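Long-range contact in porin protein associated with imipenem resistance (Acinetobacter baumannii, PDB 4FUV), which forms an eight-stranded outer-membrane beta-barrel associated with imipenem resistance and probably takes part in ornithine and imipenem transport: residues 80-85 with 94-99. Sequence-based numbering, arbitrary orientation.
Sequences EIRPWG and GLYVAA. With C8E ((hydroxyethyloxy)tri(ethyloxy)octane), chain E; C8E ((hydroxyethyloxy)tri(ethyloxy)octane), chain H.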
loop_
_atom_site.group_PDB
_atom_site.type_symbol
_atom_site.label_atom_id
_atom_site.label_comp_id
_atom_site.label_asym_id
_atom_site.label_seq_id
_atom_site.Cartn_x
_atom_site.Cartn_y
_atom_site.Cartn_z
ATOM N N GLU A 80 -15.812 30.207 -14.706
ATOM C CA GLU A 80 -16.317 28.854 -14.500
ATOM C C GLU A 80 -17.432 28.534 -15.505
ATOM O O GLU A 80 -18.442 29.233 -15.593
ATOM C CB GLU A 80 -16.810 28.654 -13.060
ATOM C CG GLU A 80 -15.778 29.050 -12.000
ATOM C CD GLU A 80 -16.223 28.695 -10.589
ATOM O OE1 GLU A 80 -17.445 28.533 -10.356
ATOM O OE2 GLU A 80 -15.343 28.572 -9.713
ATOM N N ILE A 81 -17.233 27.471 -16.261
ATOM C CA ILE A 81 -18.191 27.082 -17.278
ATOM C C ILE A 81 -18.907 25.806 -16.869
ATOM O O ILE A 81 -18.280 24.768 -16.657
ATOM C CB ILE A 81 -17.527 26.902 -18.663
ATOM C CG1 ILE A 81 -17.020 28.247 -19.189
ATOM C CG2 ILE A 81 -18.548 26.304 -19.672
ATOM C CD1 ILE A 81 -15.577 28.543 -18.910
ATOM N N ARG A 82 -20.230 25.899 -16.766
ATOM C CA ARG A 82 -21.060 24.769 -16.366
ATOM C C ARG A 82 -21.855 24.260 -17.563
ATOM O O ARG A 82 -22.833 24.892 -17.953
ATOM C CB ARG A 82 -22.014 25.203 -15.243
ATOM C CG ARG A 82 -21.326 25.496 -13.922
ATOM C CD ARG A 82 -22.311 26.086 -12.866
ATOM N NE ARG A 82 -21.880 25.768 -11.505
ATOM C CZ ARG A 82 -20.802 26.296 -10.918
ATOM N NH1 ARG A 82 -20.049 27.190 -11.557
ATOM N NH2 ARG A 82 -20.488 25.945 -9.679
ATOM N N PRO A 83 -21.417 23.137 -18.167
ATOM C CA PRO A 83 -22.106 22.621 -19.363
ATOM C C PRO A 83 -23.574 22.289 -19.084
ATOM O O PRO A 83 -24.394 22.371 -19.988
ATOM C CB PRO A 83 -21.307 21.351 -19.721
ATOM C CG PRO A 83 -19.906 21.651 -19.211
ATOM C CD PRO A 83 -20.148 22.425 -17.909
ATOM N N TRP A 84 -23.897 21.957 -17.837
ATOM C CA TRP A 84 -25.264 21.650 -17.455
ATOM C C TRP A 84 -25.816 22.682 -16.461
ATOM O O TRP A 84 -26.607 22.364 -15.565
ATOM C CB TRP A 84 -25.327 20.232 -16.891
ATOM C CG TRP A 84 -24.715 19.226 -17.833
ATOM C CD1 TRP A 84 -25.328 18.596 -18.889
ATOM C CD2 TRP A 84 -23.366 18.757 -17.843
ATOM N NE1 TRP A 84 -24.454 17.751 -19.521
ATOM C CE2 TRP A 84 -23.234 17.841 -18.885
ATOM C CE3 TRP A 84 -22.259 19.032 -17.026
ATOM C CZ2 TRP A 84 -22.041 17.191 -19.168
ATOM C CZ3 TRP A 84 -21.079 18.385 -17.304
ATOM C CH2 TRP A 84 -20.975 17.476 -18.362
ATOM N N GLY A 85 -25.420 23.931 -16.673
ATOM C CA GLY A 85 -25.695 25.003 -15.740
ATOM C C GLY A 85 -27.150 25.294 -15.444
ATOM O O GLY A 85 -27.455 25.802 -14.358
ATOM N N GLY A 94 -23.568 21.310 -10.637
ATOM C CA GLY A 94 -22.330 21.527 -9.899
ATOM C C GLY A 94 -21.048 21.273 -10.670
ATOM O O GLY A 94 -19.950 21.634 -10.210
ATOM N N LEU A 95 -21.160 20.664 -11.848
ATOM C CA LEU A 95 -19.957 20.339 -12.627
ATOM C C LEU A 95 -19.458 21.532 -13.463
ATOM O O LEU A 95 -20.225 22.148 -14.215
ATOM C CB LEU A 95 -20.216 19.123 -13.522
ATOM C CG LEU A 95 -20.460 17.791 -12.819
ATOM C CD1 LEU A 95 -21.036 16.773 -13.822
ATOM C CD2 LEU A 95 -19.166 17.257 -12.218
ATOM N N TYR A 96 -18.180 21.870 -13.342
ATOM C CA TYR A 96 -17.679 23.008 -14.103
ATOM C C TYR A 96 -16.224 22.876 -14.539
ATOM O O TYR A 96 -15.442 22.158 -13.925
ATOM C CB TYR A 96 -17.870 24.330 -13.339
ATOM C CG TYR A 96 -17.036 24.497 -12.071
ATOM C CD1 TYR A 96 -17.489 24.009 -10.849
ATOM C CD2 TYR A 96 -15.805 25.171 -12.090
ATOM C CE1 TYR A 96 -16.752 24.175 -9.678
ATOM C CE2 TYR A 96 -15.049 25.335 -10.912
ATOM C CZ TYR A 96 -15.538 24.828 -9.716
ATOM O OH TYR A 96 -14.821 24.955 -8.545
ATOM N N VAL A 97 -15.878 23.584 -15.607
ATOM C CA VAL A 97 -14.479 23.755 -15.984
ATOM C C VAL A 97 -14.080 25.186 -15.663
ATOM O O VAL A 97 -14.820 26.141 -15.972
ATOM C CB VAL A 97 -14.219 23.425 -17.485
ATOM C CG1 VAL A 97 -15.192 24.153 -18.357
ATOM C CG2 VAL A 97 -12.780 23.781 -17.887
ATOM N N ALA A 98 -12.944 25.315 -14.997
ATOM C CA ALA A 98 -12.363 26.601 -14.604
ATOM C C ALA A 98 -11.203 26.965 -15.527
ATOM O O ALA A 98 -10.298 26.158 -15.773
ATOM C CB ALA A 98 -11.859 26.529 -13.155
ATOM N N ALA A 99 -11.221 28.190 -16.021
ATOM C CA ALA A 99 -10.129 28.693 -16.824
ATOM C C ALA A 99 -9.879 30.130 -16.407
ATOM O O ALA A 99 -10.804 30.931 -16.303
ATOM C CB ALA A 99 -10.471 28.629 -18.276
HETATM C C5 C8E E . -17.802 19.155 -21.911
HETATM C C6 C8E E . -18.871 18.317 -22.610
HETATM C C7 C8E E . -20.238 18.983 -22.546
HETATM C C8 C8E E . -21.353 17.943 -22.559
HETATM O O9 C8E E . -22.432 18.419 -23.333
HETATM C C10 C8E E . -23.702 18.024 -22.851
HETATM C C11 C8E E . -23.828 16.510 -22.757
HETATM O O12 C8E E . -25.038 16.267 -22.081
HETATM C C13 C8E E . -25.119 15.027 -21.418
HETATM C C14 C8E E . -26.376 15.087 -20.561
HETATM O O15 C8E E . -26.100 14.814 -19.204
HETATM C C16 C8E E . -27.276 14.884 -18.421
HETATM C C17 C8E E . -27.378 16.241 -17.728
HETATM O O18 C8E E . -28.720 16.605 -17.435
HETATM C C19 C8E E . -29.202 17.643 -18.271
HETATM C C20 C8E E . -28.430 18.919 -17.987
HETATM O O21 C8E E . -29.141 20.055 -18.392
HETATM C C1 C8E H . -22.287 13.528 -17.617
HETATM C C2 C8E H . -22.787 14.607 -16.652
HETATM C C3 C8E H . -24.170 14.256 -16.112
HETATM C C4 C8E H . -24.261 14.475 -14.604
HETATM C C5 C8E H . -25.724 14.439 -14.152
HETATM C C6 C8E H . -25.896 13.501 -12.957
HETATM O O HOH W 1 -22.778 22.062 -15.185
#
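Ile81 and Val97 form an antiparallel hydrogen-bonded pair near the ends of two neighbouring barrel strands. Ile81 N donates to Val97 O at 2.8 Å and nearly straight, and Val97 N returns the bond to Ile81 O. Their side chains lie side by side on one face, with Ile81 CB 3.6 Å from Val97 CG1. Val97 CG1 sits between its own backbone N and carbonyl carbon (chi1 50°), which brings it against Ile81.

Glu80, Arg82 and Tyr96 form a polar cluster. The Glu80 carboxylate stacks over one face of the Tyr96 ring, with the planes 23° apart and Glu80 OE2 3.5 Å from Tyr96 CE2. The Arg82 guanidinium lies nearly parallel to this ring, with planes 14° apart, but is displaced toward Tyr96 CB and CD1. Arg82 NH1 makes a salt bridge to Glu80 OE1, 3.2 Å away, meeting the carboxylate on its anti side, somewhat out of its plane, while OE1 lies in the guanidinium plane. Arg22 forms a second salt bridge with Glu80, through OE2. This buried acid is thus held by two arginines, which probably favour its charged form.

Beyond the strand end, Arg82 to Gly85 make a type I turn. A water accepts from Trp84 N and donates to Leu95 O, 2.7 Å from the water. Trp84 CZ3 meets Leu95 CD1 at 3.8 Å. One detergent molecule lays its alkyl C2 over a face of the indole. Another takes a hydrogen bond from Trp84 NE1 at its O12 (3.0 Å), in the ring plane. This detergent contact is consistent with a lipid-facing surface.

The contact joins strands 64-81 and 95-114, which are linked by a short helical connection. Strand 42-56 flanks the first and strand 147-154 the second, while Tyr96 OH is hydrogen-bonded to Glu167 of strand 162-172.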